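Local coordinates for protein lantibiotic dehydratase (Microbispora corallina, PDB 5EHK) that probably dehydrates serine and threonine residues of the NAI-107 precursor peptide in a tRNA-dependent step of lantibiotic biosynthesis, at residues D10-R15 against V376-V381; E474-I479 against G766-W771; V508-D513 against A517-V522; M694-G699 against R718-V723. All blocks are in the same frame, centred on the assembly; numbering follows the deposited sequence.

Contact 1 (D10-R15 against V376-V381)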
loop_
_atom_site.group_PDB
_atom_site.type_symbol
_atom_site.label_atom_id
_atom_site.label_comp_id
_atom_site.label_asym_id
_atom_site.label_seq_id
_atom_site.Cartn_x
_atom_site.Cartn_y
_atom_site.Cartn_z
ATOM N N ASP A 10 27.807 -18.824 30.185
ATOM C CA ASP A 10 27.885 -19.761 31.302
ATOM C C ASP A 10 26.763 -19.485 32.286
ATOM O O ASP A 10 26.106 -20.416 32.748
ATOM C CB ASP A 10 29.195 -19.611 32.080
ATOM C CG ASP A 10 30.395 -20.136 31.332
ATOM O OD1 ASP A 10 30.217 -20.901 30.362
ATOM O OD2 ASP A 10 31.524 -19.810 31.757
ATOM N N VAL A 11 26.549 -18.206 32.607
ATOM C CA VAL A 11 25.530 -17.830 33.583
ATOM C C VAL A 11 24.276 -17.390 32.874
ATOM O O VAL A 11 24.314 -17.078 31.677
ATOM C CB VAL A 11 25.983 -16.693 34.507
ATOM C CG1 VAL A 11 27.252 -17.085 35.233
ATOM C CG2 VAL A 11 26.188 -15.416 33.711
ATOM N N PHE A 12 23.171 -17.368 33.614
ATOM C CA PHE A 12 21.898 -16.921 33.088
ATOM C C PHE A 12 21.064 -16.378 34.220
ATOM O O PHE A 12 21.396 -16.603 35.370
ATOM C CB PHE A 12 21.164 -18.042 32.335
ATOM C CG PHE A 12 21.019 -19.331 33.105
ATOM C CD1 PHE A 12 20.173 -19.415 34.210
ATOM C CD2 PHE A 12 21.695 -20.473 32.696
ATOM C CE1 PHE A 12 20.024 -20.597 34.900
ATOM C CE2 PHE A 12 21.549 -21.656 33.382
ATOM C CZ PHE A 12 20.714 -21.715 34.488
ATOM N N MET A 13 20.016 -15.619 33.902
ATOM C CA MET A 13 19.155 -15.053 34.936
ATOM C C MET A 13 17.890 -15.887 35.056
ATOM O O MET A 13 17.502 -16.563 34.114
ATOM C CB MET A 13 18.816 -13.586 34.654
ATOM C CG MET A 13 18.201 -12.853 35.844
ATOM S SD MET A 13 17.546 -11.195 35.512
ATOM C CE MET A 13 16.057 -11.572 34.580
ATOM N N VAL A 14 17.261 -15.849 36.224
ATOM C CA VAL A 14 16.059 -16.622 36.477
ATOM C C VAL A 14 15.034 -15.650 36.988
ATOM O O VAL A 14 15.366 -14.797 37.814
ATOM C CB VAL A 14 16.287 -17.687 37.560
ATOM C CG1 VAL A 14 15.012 -18.469 37.802
ATOM C CG2 VAL A 14 17.417 -18.616 37.150
ATOM N N ARG A 15 13.821 -15.726 36.445
ATOM C CA ARG A 15 12.693 -14.956 36.962
ATOM C C ARG A 15 11.775 -15.945 37.629
ATOM O O ARG A 15 11.561 -17.034 37.099
ATOM C CB ARG A 15 11.907 -14.269 35.845
ATOM C CG ARG A 15 12.702 -13.636 34.722
ATOM C CD ARG A 15 11.743 -12.982 33.730
ATOM N NE ARG A 15 12.439 -12.240 32.686
ATOM C CZ ARG A 15 12.434 -12.595 31.404
ATOM N NH1 ARG A 15 11.765 -13.675 31.003
ATOM N NH2 ARG A 15 13.102 -11.878 30.523
ATOM N N VAL A 376 19.867 -22.234 41.051
ATOM C CA VAL A 376 19.523 -23.064 39.921
ATOM C C VAL A 376 20.750 -23.410 39.108
ATOM O O VAL A 376 21.547 -22.537 38.754
ATOM C CB VAL A 376 18.478 -22.403 39.019
ATOM C CG1 VAL A 376 18.303 -23.220 37.749
ATOM C CG2 VAL A 376 17.149 -22.284 39.747
ATOM N N ARG A 377 20.917 -24.696 38.841
ATOM C CA ARG A 377 21.976 -25.127 37.956
ATOM C C ARG A 377 21.415 -26.088 36.944
ATOM O O ARG A 377 20.562 -26.907 37.261
ATOM C CB ARG A 377 23.127 -25.760 38.733
ATOM C CG ARG A 377 24.010 -24.734 39.398
ATOM C CD ARG A 377 24.879 -25.359 40.451
ATOM N NE ARG A 377 25.453 -24.336 41.315
ATOM C CZ ARG A 377 26.684 -23.863 41.181
ATOM N NH1 ARG A 377 27.473 -24.335 40.222
ATOM N NH2 ARG A 377 27.125 -22.928 42.011
ATOM N N LEU A 378 21.883 -25.978 35.714
ATOM C CA LEU A 378 21.375 -26.848 34.679
ATOM C C LEU A 378 22.563 -27.473 33.969
ATOM O O LEU A 378 23.588 -26.829 33.781
ATOM C CB LEU A 378 20.511 -26.055 33.696
ATOM C CG LEU A 378 19.319 -25.249 34.208
ATOM C CD1 LEU A 378 18.791 -24.401 33.062
ATOM C CD2 LEU A 378 18.207 -26.157 34.741
ATOM N N PRO A 379 22.436 -28.752 33.600
ATOM C CA PRO A 379 23.529 -29.484 32.965
ATOM C C PRO A 379 23.761 -28.975 31.562
ATOM O O PRO A 379 22.926 -28.258 31.021
ATOM C CB PRO A 379 22.986 -30.908 32.896
ATOM C CG PRO A 379 21.519 -30.737 32.802
ATOM C CD PRO A 379 21.235 -29.592 33.745
ATOM N N GLU A 380 24.871 -29.384 30.973
ATOM C CA GLU A 380 25.224 -28.980 29.630
ATOM C C GLU A 380 24.266 -29.474 28.538
ATOM O O GLU A 380 24.200 -28.889 27.463
ATOM C CB GLU A 380 26.653 -29.446 29.325
ATOM C CG GLU A 380 27.710 -28.776 30.164
ATOM C CD GLU A 380 27.812 -27.287 29.877
ATOM O OE1 GLU A 380 27.571 -26.900 28.699
ATOM O OE2 GLU A 380 28.124 -26.516 30.825
ATOM N N VAL A 381 23.511 -30.529 28.794
ATOM C CA VAL A 381 22.659 -31.063 27.735
ATOM C C VAL A 381 21.569 -30.044 27.408
ATOM O O VAL A 381 21.153 -29.916 26.260
ATOM C CB VAL A 381 22.047 -32.461 28.098
ATOM C CG1 VAL A 381 21.092 -32.358 29.291
ATOM C CG2 VAL A 381 21.368 -33.109 26.891
#

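Contact 2 (E474-I479 against G766-W771)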
loop_
_atom_site.group_PDB
_atom_site.type_symbol
_atom_site.label_atom_id
_atom_site.label_comp_id
_atom_site.label_asym_id
_atom_site.label_seq_id
_atom_site.Cartn_x
_atom_site.Cartn_y
_atom_site.Cartn_z
ATOM N N GLU A 474 -3.807 -34.671 17.850
ATOM C CA GLU A 474 -2.608 -34.346 18.627
ATOM C C GLU A 474 -2.457 -32.846 18.952
ATOM O O GLU A 474 -2.699 -31.992 18.105
ATOM C CB GLU A 474 -1.378 -34.783 17.848
ATOM C CG GLU A 474 -1.271 -36.277 17.591
ATOM C CD GLU A 474 -0.244 -36.600 16.504
ATOM O OE1 GLU A 474 0.026 -35.713 15.660
ATOM O OE2 GLU A 474 0.312 -37.722 16.504
ATOM N N ARG A 475 -2.022 -32.531 20.168
ATOM C CA ARG A 475 -1.861 -31.145 20.588
ATOM C C ARG A 475 -0.477 -30.611 20.266
ATOM O O ARG A 475 -0.212 -29.428 20.474
ATOM C CB ARG A 475 -2.023 -31.040 22.093
ATOM C CG ARG A 475 -3.375 -31.381 22.580
ATOM C CD ARG A 475 -3.309 -31.696 24.050
ATOM N NE ARG A 475 -4.625 -31.618 24.675
ATOM C CZ ARG A 475 -4.847 -31.844 25.961
ATOM N NH1 ARG A 475 -3.847 -32.161 26.765
ATOM N NH2 ARG A 475 -6.072 -31.742 26.439
ATOM N N GLU A 476 0.412 -31.473 19.779
ATOM C CA GLU A 476 1.754 -31.042 19.441
ATOM C C GLU A 476 2.121 -31.758 18.166
ATOM O O GLU A 476 1.717 -32.892 17.949
ATOM C CB GLU A 476 2.741 -31.376 20.563
ATOM C CG GLU A 476 2.484 -30.607 21.880
ATOM C CD GLU A 476 3.616 -30.734 22.921
ATOM O OE1 GLU A 476 4.671 -31.354 22.611
ATOM O OE2 GLU A 476 3.432 -30.224 24.062
ATOM N N ILE A 477 2.868 -31.086 17.308
ATOM C CA ILE A 477 3.344 -31.671 16.079
ATOM C C ILE A 477 4.861 -31.604 16.199
ATOM O O ILE A 477 5.371 -30.740 16.907
ATOM C CB ILE A 477 2.770 -30.906 14.838
ATOM C CG1 ILE A 477 2.960 -31.709 13.550
ATOM C CG2 ILE A 477 3.382 -29.506 14.674
ATOM C CD1 ILE A 477 1.872 -32.756 13.281
ATOM N N VAL A 478 5.583 -32.542 15.584
ATOM C CA VAL A 478 7.035 -32.600 15.740
ATOM C C VAL A 478 7.741 -32.322 14.428
ATOM O O VAL A 478 7.497 -33.000 13.438
ATOM C CB VAL A 478 7.512 -33.978 16.249
ATOM C CG1 VAL A 478 9.048 -34.079 16.170
ATOM C CG2 VAL A 478 7.010 -34.239 17.674
ATOM N N ILE A 479 8.629 -31.337 14.425
ATOM C CA ILE A 479 9.331 -30.953 13.206
ATOM C C ILE A 479 10.791 -31.369 13.256
ATOM O O ILE A 479 11.441 -31.333 14.304
ATOM C CB ILE A 479 9.199 -29.430 12.918
ATOM C CG1 ILE A 479 9.934 -28.595 13.970
ATOM C CG2 ILE A 479 7.732 -29.021 12.880
ATOM C CD1 ILE A 479 9.931 -27.088 13.685
ATOM N N GLY A 766 4.838 -28.677 30.338
ATOM C CA GLY A 766 5.002 -29.903 31.094
ATOM C C GLY A 766 3.717 -30.685 31.288
ATOM O O GLY A 766 3.742 -31.868 31.606
ATOM N N ASP A 767 2.586 -30.013 31.149
ATOM C CA ASP A 767 1.296 -30.659 31.350
ATOM C C ASP A 767 1.054 -31.778 30.339
ATOM O O ASP A 767 0.546 -32.837 30.696
ATOM C CB ASP A 767 0.169 -29.624 31.271
ATOM C CG ASP A 767 -1.136 -30.127 31.856
ATOM O OD1 ASP A 767 -1.100 -30.967 32.777
ATOM O OD2 ASP A 767 -2.205 -29.680 31.390
ATOM N N GLU A 768 1.437 -31.544 29.084
ATOM C CA GLU A 768 1.184 -32.500 28.003
ATOM C C GLU A 768 1.910 -33.823 28.194
ATOM O O GLU A 768 1.464 -34.861 27.702
ATOM C CB GLU A 768 1.534 -31.881 26.646
ATOM C CG GLU A 768 1.363 -32.802 25.448
ATOM C CD GLU A 768 -0.093 -33.150 25.166
ATOM O OE1 GLU A 768 -0.983 -32.635 25.872
ATOM O OE2 GLU A 768 -0.355 -33.933 24.222
ATOM N N GLU A 769 3.020 -33.777 28.925
ATOM C CA GLU A 769 3.804 -34.970 29.209
ATOM C C GLU A 769 3.487 -35.535 30.593
ATOM O O GLU A 769 4.137 -36.472 31.056
ATOM C CB GLU A 769 5.306 -34.677 29.108
ATOM C CG GLU A 769 5.781 -34.162 27.758
ATOM C CD GLU A 769 5.537 -35.145 26.612
ATOM O OE1 GLU A 769 5.564 -36.378 26.845
ATOM O OE2 GLU A 769 5.359 -34.680 25.464
ATOM N N GLY A 770 2.500 -34.956 31.262
ATOM C CA GLY A 770 2.132 -35.429 32.577
ATOM C C GLY A 770 2.935 -34.832 33.721
ATOM O O GLY A 770 2.566 -34.970 34.884
ATOM N N TRP A 771 4.042 -34.177 33.402
ATOM C CA TRP A 771 5.030 -33.784 34.411
ATOM C C TRP A 771 4.535 -32.856 35.533
ATOM O O TRP A 771 5.289 -32.527 36.444
ATOM C CB TRP A 771 6.262 -33.192 33.727
ATOM C CG TRP A 771 6.907 -34.151 32.771
ATOM C CD1 TRP A 771 6.666 -35.494 32.669
ATOM C CD2 TRP A 771 7.873 -33.844 31.762
ATOM N NE1 TRP A 771 7.433 -36.038 31.669
ATOM C CE2 TRP A 771 8.184 -35.044 31.100
ATOM C CE3 TRP A 771 8.503 -32.669 31.352
ATOM C CZ2 TRP A 771 9.098 -35.103 30.063
ATOM C CZ3 TRP A 771 9.416 -32.734 30.331
ATOM C CH2 TRP A 771 9.706 -33.938 29.695
#

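Contact 3 (V508-D513 against A517-V522)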
loop_
_atom_site.group_PDB
_atom_site.type_symbol
_atom_site.label_atom_id
_atom_site.label_comp_id
_atom_site.label_asym_id
_atom_site.label_seq_id
_atom_site.Cartn_x
_atom_site.Cartn_y
_atom_site.Cartn_z
ATOM N N VAL A 508 11.459 -27.822 31.768
ATOM C CA VAL A 508 10.637 -28.731 32.577
ATOM C C VAL A 508 11.021 -30.214 32.456
ATOM O O VAL A 508 11.513 -30.671 31.421
ATOM C CB VAL A 508 9.142 -28.569 32.303
ATOM C CG1 VAL A 508 8.633 -27.295 32.923
ATOM C CG2 VAL A 508 8.883 -28.629 30.810
ATOM N N ALA A 509 10.794 -30.947 33.542
ATOM C CA ALA A 509 11.187 -32.354 33.647
ATOM C C ALA A 509 10.399 -32.963 34.790
ATOM O O ALA A 509 9.867 -32.237 35.615
ATOM C CB ALA A 509 12.693 -32.469 33.907
ATOM N N PRO A 510 10.307 -34.298 34.841
ATOM C CA PRO A 510 9.652 -34.977 35.977
ATOM C C PRO A 510 10.416 -34.836 37.314
ATOM O O PRO A 510 9.811 -34.746 38.400
ATOM C CB PRO A 510 9.602 -36.435 35.531
ATOM C CG PRO A 510 9.783 -36.399 34.038
ATOM C CD PRO A 510 10.661 -35.236 33.762
ATOM N N SER A 511 11.740 -34.818 37.226
ATOM C CA SER A 511 12.586 -34.727 38.406
ATOM C C SER A 511 13.944 -34.166 37.995
ATOM O O SER A 511 14.338 -34.329 36.834
ATOM C CB SER A 511 12.761 -36.115 39.002
ATOM O OG SER A 511 13.372 -36.980 38.052
ATOM N N LEU A 512 14.664 -33.530 38.928
ATOM C CA LEU A 512 16.004 -33.001 38.626
ATOM C C LEU A 512 16.893 -34.029 37.947
ATOM O O LEU A 512 17.697 -33.698 37.073
ATOM C CB LEU A 512 16.719 -32.504 39.889
ATOM C CG LEU A 512 16.411 -31.107 40.433
ATOM C CD1 LEU A 512 17.518 -30.636 41.386
ATOM C CD2 LEU A 512 16.173 -30.111 39.298
ATOM N N ASP A 513 16.718 -35.287 38.340
ATOM C CA ASP A 513 17.614 -36.353 37.916
ATOM C C ASP A 513 17.253 -36.864 36.523
ATOM O O ASP A 513 18.144 -37.097 35.691
ATOM C CB ASP A 513 17.636 -37.482 38.957
ATOM C CG ASP A 513 17.951 -36.972 40.364
ATOM O OD1 ASP A 513 17.358 -35.939 40.777
ATOM O OD2 ASP A 513 18.784 -37.601 41.054
ATOM N N ALA A 517 19.481 -36.618 32.855
ATOM C CA ALA A 517 19.550 -37.719 31.900
ATOM C C ALA A 517 18.926 -37.410 30.534
ATOM O O ALA A 517 19.046 -38.204 29.593
ATOM C CB ALA A 517 18.918 -38.959 32.511
ATOM N N GLY A 518 18.279 -36.253 30.418
ATOM C CA GLY A 518 17.802 -35.800 29.124
ATOM C C GLY A 518 16.312 -35.921 28.893
ATOM O O GLY A 518 15.813 -35.676 27.787
ATOM N N THR A 519 15.591 -36.296 29.941
ATOM C CA THR A 519 14.136 -36.306 29.866
ATOM C C THR A 519 13.624 -34.972 30.401
ATOM O O THR A 519 13.395 -34.783 31.604
ATOM C CB THR A 519 13.521 -37.543 30.571
ATOM O OG1 THR A 519 13.675 -38.682 29.709
ATOM C CG2 THR A 519 12.022 -37.347 30.850
ATOM N N PHE A 520 13.513 -34.028 29.469
ATOM C CA PHE A 520 13.071 -32.673 29.768
ATOM C C PHE A 520 12.541 -32.016 28.506
ATOM O O PHE A 520 12.729 -32.511 27.387
ATOM C CB PHE A 520 14.208 -31.823 30.340
ATOM C CG PHE A 520 15.274 -31.501 29.344
ATOM C CD1 PHE A 520 15.236 -30.318 28.627
ATOM C CD2 PHE A 520 16.307 -32.383 29.106
ATOM C CE1 PHE A 520 16.202 -30.034 27.701
ATOM C CE2 PHE A 520 17.284 -32.093 28.184
ATOM C CZ PHE A 520 17.229 -30.920 27.479
ATOM N N ARG A 521 11.870 -30.892 28.702
ATOM C CA ARG A 521 11.421 -30.077 27.597
ATOM C C ARG A 521 11.925 -28.658 27.816
ATOM O O ARG A 521 11.926 -28.174 28.945
ATOM C CB ARG A 521 9.890 -30.103 27.514
ATOM C CG ARG A 521 9.339 -30.823 26.285
ATOM C CD ARG A 521 9.860 -32.227 26.209
ATOM N NE ARG A 521 9.080 -33.080 25.319
ATOM C CZ ARG A 521 9.391 -34.345 25.048
ATOM N NH1 ARG A 521 10.455 -34.891 25.610
ATOM N NH2 ARG A 521 8.635 -35.068 24.236
ATOM N N VAL A 522 12.388 -28.002 26.756
ATOM C CA VAL A 522 12.593 -26.544 26.817
ATOM C C VAL A 522 11.445 -25.818 26.103
ATOM O O VAL A 522 11.185 -26.059 24.917
ATOM C CB VAL A 522 13.893 -26.102 26.147
ATOM C CG1 VAL A 522 14.047 -24.577 26.269
ATOM C CG2 VAL A 522 15.063 -26.807 26.767
#

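Contact 4 (M694-G699 against R718-V723)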
loop_
_atom_site.group_PDB
_atom_site.type_symbol
_atom_site.label_atom_id
_atom_site.label_comp_id
_atom_site.label_asym_id
_atom_site.label_seq_id
_atom_site.Cartn_x
_atom_site.Cartn_y
_atom_site.Cartn_z
ATOM N N MET A 694 -10.417 -18.088 22.003
ATOM C CA MET A 694 -11.606 -18.105 22.854
ATOM C C MET A 694 -12.788 -17.275 22.320
ATOM O O MET A 694 -13.583 -16.780 23.121
ATOM C CB MET A 694 -11.256 -17.630 24.265
ATOM C CG MET A 694 -10.117 -18.376 24.910
ATOM S SD MET A 694 -9.903 -17.887 26.636
ATOM C CE MET A 694 -10.191 -16.153 26.457
ATOM N N ASP A 695 -12.895 -17.123 20.994
ATOM C CA ASP A 695 -13.965 -16.332 20.355
ATOM C C ASP A 695 -15.381 -16.791 20.782
ATOM O O ASP A 695 -16.219 -15.995 21.221
ATOM C CB ASP A 695 -13.870 -16.430 18.832
ATOM C CG ASP A 695 -12.464 -16.191 18.303
ATOM O OD1 ASP A 695 -11.625 -17.112 18.396
ATOM O OD2 ASP A 695 -12.196 -15.093 17.779
ATOM N N GLN A 696 -15.623 -18.093 20.672
ATOM C CA GLN A 696 -16.913 -18.688 21.013
ATOM C C GLN A 696 -17.372 -18.327 22.420
ATOM O O GLN A 696 -18.558 -18.391 22.731
ATOM C CB GLN A 696 -16.817 -20.210 20.948
ATOM C CG GLN A 696 -16.622 -20.795 19.567
ATOM C CD GLN A 696 -16.402 -22.289 19.639
ATOM O OE1 GLN A 696 -15.981 -22.816 20.681
ATOM N NE2 GLN A 696 -16.679 -22.985 18.539
ATOM N N LEU A 697 -16.422 -18.002 23.286
ATOM C CA LEU A 697 -16.744 -17.741 24.676
ATOM C C LEU A 697 -17.092 -16.273 24.935
ATOM O O LEU A 697 -17.453 -15.908 26.059
ATOM C CB LEU A 697 -15.581 -18.179 25.570
ATOM C CG LEU A 697 -15.314 -19.673 25.726
ATOM C CD1 LEU A 697 -13.950 -19.880 26.335
ATOM C CD2 LEU A 697 -16.366 -20.290 26.602
ATOM N N ARG A 698 -16.984 -15.430 23.908
ATOM C CA ARG A 698 -17.156 -13.993 24.115
ATOM C C ARG A 698 -18.608 -13.653 24.397
ATOM O O ARG A 698 -18.913 -12.914 25.336
ATOM C CB ARG A 698 -16.667 -13.203 22.905
ATOM C CG ARG A 698 -15.164 -13.130 22.798
ATOM C CD ARG A 698 -14.756 -12.617 21.438
ATOM N NE ARG A 698 -13.332 -12.811 21.183
ATOM C CZ ARG A 698 -12.772 -12.714 19.980
ATOM N NH1 ARG A 698 -13.519 -12.435 18.919
ATOM N NH2 ARG A 698 -11.467 -12.904 19.832
ATOM N N GLY A 699 -19.494 -14.209 23.577
ATOM C CA GLY A 699 -20.922 -14.061 23.763
ATOM C C GLY A 699 -21.467 -14.656 25.053
ATOM O O GLY A 699 -22.281 -14.014 25.715
ATOM N N ARG A 718 -14.541 -26.392 26.428
ATOM C CA ARG A 718 -13.450 -27.207 26.941
ATOM C C ARG A 718 -13.414 -28.592 26.305
ATOM O O ARG A 718 -12.351 -29.094 25.947
ATOM C CB ARG A 718 -13.533 -27.316 28.460
ATOM C CG ARG A 718 -12.216 -27.029 29.143
ATOM C CD ARG A 718 -12.390 -26.638 30.611
ATOM N NE ARG A 718 -12.720 -27.763 31.485
ATOM C CZ ARG A 718 -11.916 -28.798 31.709
ATOM N NH1 ARG A 718 -10.740 -28.874 31.099
ATOM N NH2 ARG A 718 -12.292 -29.771 32.530
ATOM N N ALA A 719 -14.579 -29.202 26.139
ATOM C CA ALA A 719 -14.639 -30.555 25.603
ATOM C C ALA A 719 -14.629 -30.579 24.063
ATOM O O ALA A 719 -14.277 -31.584 23.456
ATOM C CB ALA A 719 -15.855 -31.270 26.144
ATOM N N GLU A 720 -14.989 -29.462 23.439
ATOM C CA GLU A 720 -15.070 -29.382 21.987
ATOM C C GLU A 720 -13.706 -29.279 21.292
ATOM O O GLU A 720 -13.576 -29.619 20.101
ATOM C CB GLU A 720 -15.927 -28.190 21.576
ATOM C CG GLU A 720 -16.121 -28.059 20.072
ATOM C CD GLU A 720 -16.801 -26.762 19.717
ATOM O OE1 GLU A 720 -17.292 -26.109 20.669
ATOM O OE2 GLU A 720 -16.812 -26.385 18.513
ATOM N N TRP A 721 -12.699 -28.779 22.009
ATOM C CA TRP A 721 -11.386 -28.570 21.397
ATOM C C TRP A 721 -10.313 -29.291 22.199
ATOM O O TRP A 721 -9.126 -29.240 21.852
ATOM C CB TRP A 721 -11.068 -27.075 21.294
ATOM C CG TRP A 721 -12.067 -26.319 20.492
ATOM C CD1 TRP A 721 -13.007 -25.452 20.963
ATOM C CD2 TRP A 721 -12.254 -26.380 19.079
ATOM N NE1 TRP A 721 -13.757 -24.957 19.928
ATOM C CE2 TRP A 721 -13.317 -25.521 18.760
ATOM C CE3 TRP A 721 -11.625 -27.079 18.054
ATOM C CZ2 TRP A 721 -13.759 -25.340 17.459
ATOM C CZ3 TRP A 721 -12.067 -26.903 16.767
ATOM C CH2 TRP A 721 -13.126 -26.041 16.478
ATOM N N ASN A 722 -10.755 -29.996 23.241
ATOM C CA ASN A 722 -9.880 -30.761 24.122
ATOM C C ASN A 722 -8.930 -29.858 24.923
ATOM O O ASN A 722 -7.728 -30.106 25.017
ATOM C CB ASN A 722 -9.091 -31.817 23.340
ATOM C CG ASN A 722 -8.437 -32.859 24.247
ATOM O OD1 ASN A 722 -8.906 -33.149 25.363
ATOM N ND2 ASN A 722 -7.311 -33.394 23.787
ATOM N N VAL A 723 -9.503 -28.831 25.538
ATOM C CA VAL A 723 -8.757 -27.908 26.370
ATOM C C VAL A 723 -8.534 -28.544 27.724
ATOM O O VAL A 723 -9.481 -29.003 28.371
ATOM C CB VAL A 723 -9.533 -26.572 26.542
ATOM C CG1 VAL A 723 -8.808 -25.596 27.463
ATOM C CG2 VAL A 723 -9.820 -25.962 25.197
#

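Contact 1 (D10-R15 against V376-V381)
Phe12 and Val14 share backbone hydrogen bonds with Gly152 and Ser150 of strand 147-155, not with Val376 and Leu378, whose side chains they meet. The motif follows from this pairing. Strand 147-155 runs antiparallel to strand 6-17 and parallel to strand 366-379, so residues 11-15 and 376-379 flank one shared middle strand of a twisted sheet. Their short axes approach to 9.1 Å at 129° between chain directions, and no hydrogen bond joins them directly. Phe12, Val14, Val376 and Leu378 all point toward the opposing segment, and all four are buried. The first torsion of Phe12 (chi1 52°) sets CG between the backbone N and the carbonyl carbon, which carries the ring across to the other strand. Leu378 comes in at roughly a right angle to Phe12, its CD1 lying 3.6 Å from CZ of Phe12. Ile786 of strand 785-792 touches both Phe12 and Leu378, and Phe154 packs edge-to-face with the Phe12 ring, so the apolar cluster draws on all four strands. At the end of the contact near helix 380-395, Arg383 forms salt bridges with both Asp10 and Glu380, a bridge between two acidic side chains. Val14 CG2 approaches Val376 CB at 4.4 Å, while Val376 CG1 meets the Phe12 ring at its edge, 4.2 Å from CE1.

Contact 2 (E474-I479 against G766-W771)
Glu768 turns its carboxylate toward Arg475 through two torsions: CG stands anti to the backbone N, and the chain then bends at chi2 (68°). Arg475 answers with a chain stretched from CG to NE, which brings its guanidinium edge to the Glu768 carboxylate. Arg475 NH1 donates to Glu768 OE1 at 3.0 Å with a nearly straight N-H...O angle of 171°. The oxygen lies in the guanidinium plane and is met nearly along its C-O axis, yet the two flat groups are turned 52° against each other. The salt bridge therefore runs through one nitrogen and one oxygen, without the coplanar pairing of a two-bond bridge. Each partner has a further bond: Glu768 OE1 accepts a hydrogen bond from Gln763 NE2, and Arg475 NH2 donates to Asn722 O. These extra bonds would limit rotation of both groups. Glu476 slides past Glu768 in the opposite direction, and its OE2 lies 3.6 Å from Glu768 CG, against the aliphatic part of that side chain. Its OE1 is 4.4 Å from Glu769 OE2, a like-charge approach probably eased by long, weak ion pairs from Arg681 to Glu476 and from Arg521 to Glu769. Gly770 N bonds back to Asp767 O at 2.9 Å, closing a type I beta turn with Glu768 and Glu769 at its two central positions. The contact thus presents a surface turn, from the loop that follows strand 760-763, held by the Glu768 salt bridge to Arg475, the residue just before strand 476-479.

Contact 3 (V508-D513 against A517-V522)
This is a local strand-helix-strand connection: Val508 at the end of strand 500-508 pairs with Arg521 at the start of strand 521-524, and the short helix 512-516 fills the link. A closed two-bond ring proves the antiparallel hydrogen-bonded pair. Val508 N donates to Arg521 O at 2.9 Å (173°), and Arg521 N returns the bond to Val508 O at 2.8 Å. The side chains of this pair share a sheet face and cross at about a right angle, with Val508 CG2 3.7 Å from Arg521 CB. One residue further along, Ala509 CB rests 3.9 Å from Phe520 CB. The Phe520 side chain then leads away from residues 508-513 to pack on Leu515 and on Val381 of helix 380-395. Pro510 meets Thr519 also nearly at right angles: the methyl CG2 of Thr519, anti to its own backbone N, sits 3.8 Å from Pro510 CD, and Trp771 touches both residues. The helix is finished at each end. Ser511 caps its start, with OG bonded to Glu514 N, while Ala517 N donates to Asp513 O at 3.2 Å with a bent 139° angle. Gly518 follows with positive phi (105°) and two bonds run back into the last turn. Together these features describe two antiparallel strands joined by a single N-capped helical turn that closes in a Schellman motif.

Contact 4 (M694-G699 against R718-V723)
Hydrogen bonds carry this contact, and both involve the amide of Gln696, once as acceptor and once, weakly, as donor; its side chain reaches from a 3-10 segment to the end of helix 707-721. Trp721 NE1 donates to Gln696 OE1 at 3.2 Å with an N-H...O angle of 167°. The oxygen lies in the indole plane, but the donor stands 41° out of the amide's carbonyl plane, so the bond does not use a lone-pair direction. At its other end the amide donates weakly, NE2 to Glu720 OE2 at 3.4 Å, with amide and carboxylate planes 34° apart. An extended chain beyond CG takes the Gln696 amide to the neighbouring residues 720 and 721.

Among ionic pairs, Arg698 NH2 bridges to Asp695 OD2 at 3.1 Å within segment 694-699, and Asp695 OD1 has a second partner in Arg693. Trp717 packs beside the contact: it touches Gln696, and its ring meets that of Trp721. Lys468 of the second subunit packs on Glu720 and Trp721, and its Arg464 on Gln696.

The bonding favours one sense for the amide, oxygen toward the indole N-H and nitrogen toward the carboxylate, though the second bond is weak.

Overall arrangement
From the N terminus, contact 1 closes the first long loop, bringing residues 10-15 beside 376-381 after some 360 intervening residues. It is complete before contact 2 opens at residue 474. Contact 2 then encloses contacts 3 and 4, which follow one another in series inside its loop, and none cross. Contact 3 spans one short helix, contact 4 a loop and helix 707-721. Contacts 1 and 3 touch, as do 2 and 3, and 2 and 4, while contacts 1 and 2 stay about 12 Å apart at their nearest atoms. The series thus runs from the strands around 147-155, through strands 521-524 and 476-479, to helix 707-721 beside the second subunit.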